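Local coordinates for protein uncharacterized conserved (PDB 7O21) that probably trims peptidoglycan as an LD-carboxypeptidase of the YkuD family, editing the cell wall to give the predatory bacterium its curvature, at residues I133-I138 / G150-R155. Numbering follows the deposited sequence.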
ATOM      1  N   ILE A 133      -7.758  10.968  -1.277  1.00 20.87           N
ATOM      2  CA  ILE A 133      -7.222  12.275  -1.638  1.00 20.91           C
ATOM      3  C   ILE A 133      -6.366  12.097  -2.877  1.00 17.29           C
ATOM      4  O   ILE A 133      -5.401  11.319  -2.863  1.00 17.11           O
ATOM      5  CB  ILE A 133      -6.382  12.889  -0.508  1.00 21.72           C
ATOM      6  CG1 ILE A 133      -7.210  13.026   0.768  1.00 25.36           C
ATOM      7  CG2 ILE A 133      -5.820  14.239  -0.925  1.00 22.43           C
ATOM      8  CD1 ILE A 133      -6.471  13.731   1.884  1.00 36.18           C
ATOM      9  N   TRP A 134      -6.692  12.851  -3.929  1.00 16.48           N
ATOM     10  CA  TRP A 134      -5.897  12.951  -5.138  1.00 14.42           C
ATOM     11  C   TRP A 134      -5.569  14.417  -5.378  1.00 13.89           C
ATOM     12  O   TRP A 134      -6.272  15.317  -4.907  1.00 16.64           O
ATOM     13  CB  TRP A 134      -6.696  12.493  -6.368  1.00 17.96           C
ATOM     14  CG  TRP A 134      -6.972  11.019  -6.495  1.00 16.90           C
ATOM     15  CD1 TRP A 134      -6.646  10.033  -5.615  1.00 16.91           C
ATOM     16  CD2 TRP A 134      -7.628  10.381  -7.595  1.00 16.67           C
ATOM     17  NE1 TRP A 134      -7.074   8.811  -6.094  1.00 16.52           N
ATOM     18  CE2 TRP A 134      -7.675   9.001  -7.314  1.00 17.59           C
ATOM     19  CE3 TRP A 134      -8.187  10.847  -8.792  1.00 17.23           C
ATOM     20  CZ2 TRP A 134      -8.246   8.076  -8.193  1.00 19.81           C
ATOM     21  CZ3 TRP A 134      -8.759   9.934  -9.659  1.00 18.37           C
ATOM     22  CH2 TRP A 134      -8.779   8.562  -9.360  1.00 18.59           C
ATOM     23  N   LEU A 135      -4.515  14.644  -6.159  1.00 16.26           N
ATOM     24  CA  LEU A 135      -4.245  15.939  -6.775  1.00 13.71           C
ATOM     25  C   LEU A 135      -4.666  15.823  -8.238  1.00 15.59           C
ATOM     26  O   LEU A 135      -4.178  14.939  -8.949  1.00 15.95           O
ATOM     27  CB  LEU A 135      -2.750  16.251  -6.684  1.00 15.06           C
ATOM     28  CG  LEU A 135      -2.231  17.359  -7.606  1.00 14.06           C
ATOM     29  CD1 LEU A 135      -2.720  18.771  -7.215  1.00 16.92           C
ATOM     30  CD2 LEU A 135      -0.712  17.307  -7.611  1.00 16.56           C
ATOM     31  N   HIS A 136      -5.617  16.645  -8.673  1.00 14.81           N
ATOM     32  CA  HIS A 136      -6.113  16.472 -10.034  1.00 16.56           C
ATOM     33  C   HIS A 136      -6.581  17.800 -10.603  1.00 14.03           C
ATOM     34  O   HIS A 136      -6.476  18.843  -9.964  1.00 14.21           O
ATOM     35  CB  HIS A 136      -7.201  15.387 -10.117  1.00 17.15           C
ATOM     36  CG  HIS A 136      -8.464  15.714  -9.385  1.00 15.40           C
ATOM     37  ND1 HIS A 136      -9.408  16.597  -9.877  1.00 16.70           N
ATOM     38  CD2 HIS A 136      -8.967  15.239  -8.219  1.00 17.51           C
ATOM     39  CE1 HIS A 136     -10.426  16.659  -9.035  1.00 16.61           C
ATOM     40  NE2 HIS A 136     -10.182  15.845  -8.020  1.00 17.57           N
ATOM     41  N   ALA A 137      -7.065  17.759 -11.841  1.00 15.05           N
ATOM     42  CA  ALA A 137      -7.559  18.951 -12.504  1.00 16.88           C
ATOM     43  C   ALA A 137      -9.071  18.834 -12.706  1.00 15.39           C
ATOM     44  O   ALA A 137      -9.741  18.029 -12.036  1.00 16.57           O
ATOM     45  CB  ALA A 137      -6.772  19.185 -13.792  1.00 16.10           C
ATOM     46  N   ILE A 138      -9.595  19.653 -13.571  1.00 16.30           N
ATOM     47  CA  ILE A 138     -11.058  19.727 -13.768  1.00 17.21           C
ATOM     48  C   ILE A 138     -11.294  20.528 -15.042  1.00 16.49           C
ATOM     49  O   ILE A 138     -10.431  21.198 -15.459  1.00 18.45           O
ATOM     50  CB  ILE A 138     -11.701  20.345 -12.509  1.00 19.66           C
ATOM     51  CG1 ILE A 138     -13.095  19.770 -12.236  1.00 20.51           C
ATOM     52  CG2 ILE A 138     -11.629  21.867 -12.523  1.00 22.82           C
ATOM     53  CD1 ILE A 138     -13.480  19.689 -10.811  1.00 25.96           C
ATOM     54  N   GLY A 150     -12.075  17.017  -0.308  1.00 22.14           N
ATOM     55  CA  GLY A 150     -10.735  16.809   0.181  1.00 20.63           C
ATOM     56  C   GLY A 150      -9.657  16.712  -0.880  1.00 19.79           C
ATOM     57  O   GLY A 150      -8.472  16.767  -0.538  1.00 20.01           O
ATOM     58  N   CYS A 151     -10.019  16.551  -2.152  1.00 19.58           N
ATOM     59  CA  CYS A 151      -9.020  16.490  -3.208  1.00 20.79           C
ATOM     60  C   CYS A 151      -8.420  17.866  -3.441  1.00 17.40           C
ATOM     61  O   CYS A 151      -9.080  18.891  -3.262  1.00 18.63           O
ATOM     62  CB  CYS A 151      -9.664  16.012  -4.495  1.00 17.56           C
ATOM     63  SG  CYS A 151      -9.877  14.206  -4.485  1.00 23.05           S
ATOM     64  N   VAL A 152      -7.164  17.883  -3.861  1.00 17.76           N
ATOM     65  CA  VAL A 152      -6.509  19.124  -4.274  1.00 16.14           C
ATOM     66  C   VAL A 152      -6.734  19.303  -5.768  1.00 15.53           C
ATOM     67  O   VAL A 152      -6.376  18.427  -6.563  1.00 17.01           O
ATOM     68  CB  VAL A 152      -5.011  19.091  -3.953  1.00 15.66           C
ATOM     69  CG1 VAL A 152      -4.352  20.409  -4.378  1.00 18.64           C
ATOM     70  CG2 VAL A 152      -4.777  18.786  -2.472  1.00 18.80           C
ATOM     71  N   VAL A 153      -7.348  20.417  -6.157  1.00 15.47           N
ATOM     72  CA  VAL A 153      -7.747  20.633  -7.542  1.00 14.70           C
ATOM     73  C   VAL A 153      -7.043  21.870  -8.082  1.00 16.61           C
ATOM     74  O   VAL A 153      -7.000  22.916  -7.415  1.00 16.51           O
ATOM     75  CB  VAL A 153      -9.272  20.789  -7.657  1.00 15.36           C
ATOM     76  CG1 VAL A 153      -9.723  20.784  -9.136  1.00 17.10           C
ATOM     77  CG2 VAL A 153      -9.987  19.708  -6.851  1.00 18.47           C
ATOM     78  N   VAL A 154      -6.515  21.744  -9.297  1.00 15.70           N
ATOM     79  CA  VAL A 154      -5.843  22.810 -10.017  1.00 16.28           C
ATOM     80  C   VAL A 154      -6.371  22.833 -11.447  1.00 16.83           C
ATOM     81  O   VAL A 154      -7.076  21.928 -11.902  1.00 16.52           O
ATOM     82  CB  VAL A 154      -4.309  22.634 -10.015  1.00 17.23           C
ATOM     83  CG1 VAL A 154      -3.765  22.681  -8.589  1.00 16.54           C
ATOM     84  CG2 VAL A 154      -3.920  21.316 -10.671  1.00 15.64           C
ATOM     85  N   ARG A 155      -5.970  23.839 -12.176  1.00 16.46           N
ATOM     86  CA  ARG A 155      -6.360  23.963 -13.595  1.00 15.36           C
ATOM     87  C   ARG A 155      -5.568  22.967 -14.459  1.00 16.51           C
ATOM     88  O   ARG A 155      -4.549  22.493 -14.063  1.00 16.07           O
ATOM     89  CB  ARG A 155      -6.200  25.419 -14.042  1.00 17.85           C
ATOM     90  CG  ARG A 155      -7.165  26.384 -13.381  1.00 17.62           C
ATOM     91  CD  ARG A 155      -8.581  26.123 -13.832  1.00 21.08           C
ATOM     92  NE  ARG A 155      -9.582  26.748 -13.009  1.00 19.69           N
ATOM     93  CZ  ARG A 155     -10.828  26.349 -13.013  1.00 23.70           C
ATOM     94  NH1 ARG A 155     -11.718  26.914 -12.237  1.00 26.68           N
ATOM     95  NH2 ARG A 155     -11.189  25.341 -13.758  1.00 19.31           N
TER
HETATM   96  O   HOH W   1      -9.133  23.560 -15.703  1.00 18.30           O
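Gly150 opens the contact with its carbonyl O lying 3.7 Å from CG2 of Ile133, at a positive phi that suits a residue without a side chain. Next comes Cys151, the predicted nucleophile. Its SG, turned beside its own backbone N (chi1 -79°), accepts a fairly straight hydrogen bond from Trp134 N at 3.5 Å (159°) and lies in the ring plane of His136, at the ring's edge. NE2 of that imidazole stands 3.9 Å from SG. Val152 begins the parallel pairing: its N donates to Trp134 O, its O receives His136 N at 2.9 Å, and the same O sits over one face of the imidazole. On the other side of the strands its CG1 packs 3.7 Å from Leu135 CD1, with Ile159 of helix 156-163 against the leucine. Val153 brings CG2 to within 3.8 Å of His136 CE1, while CG1 leans on Ile138. The ring's rotation is fixed by ND1, which gives a 2.6 Å bond to an in-plane lone pair of Ala137 O and thereby leaves NE2 on the cysteine side. Val154 N closes the backbone pairing on His136 O, and Arg155, whose guanidinium also bonds Val142 O, weakly holds a water bound to Ile138 O. A histidine on one strand and a cysteine just ahead of the parallel neighbouring strand, brought edge to sulfur, make up the predicted catalytic pair of the YkuD L,D-transpeptidase fold.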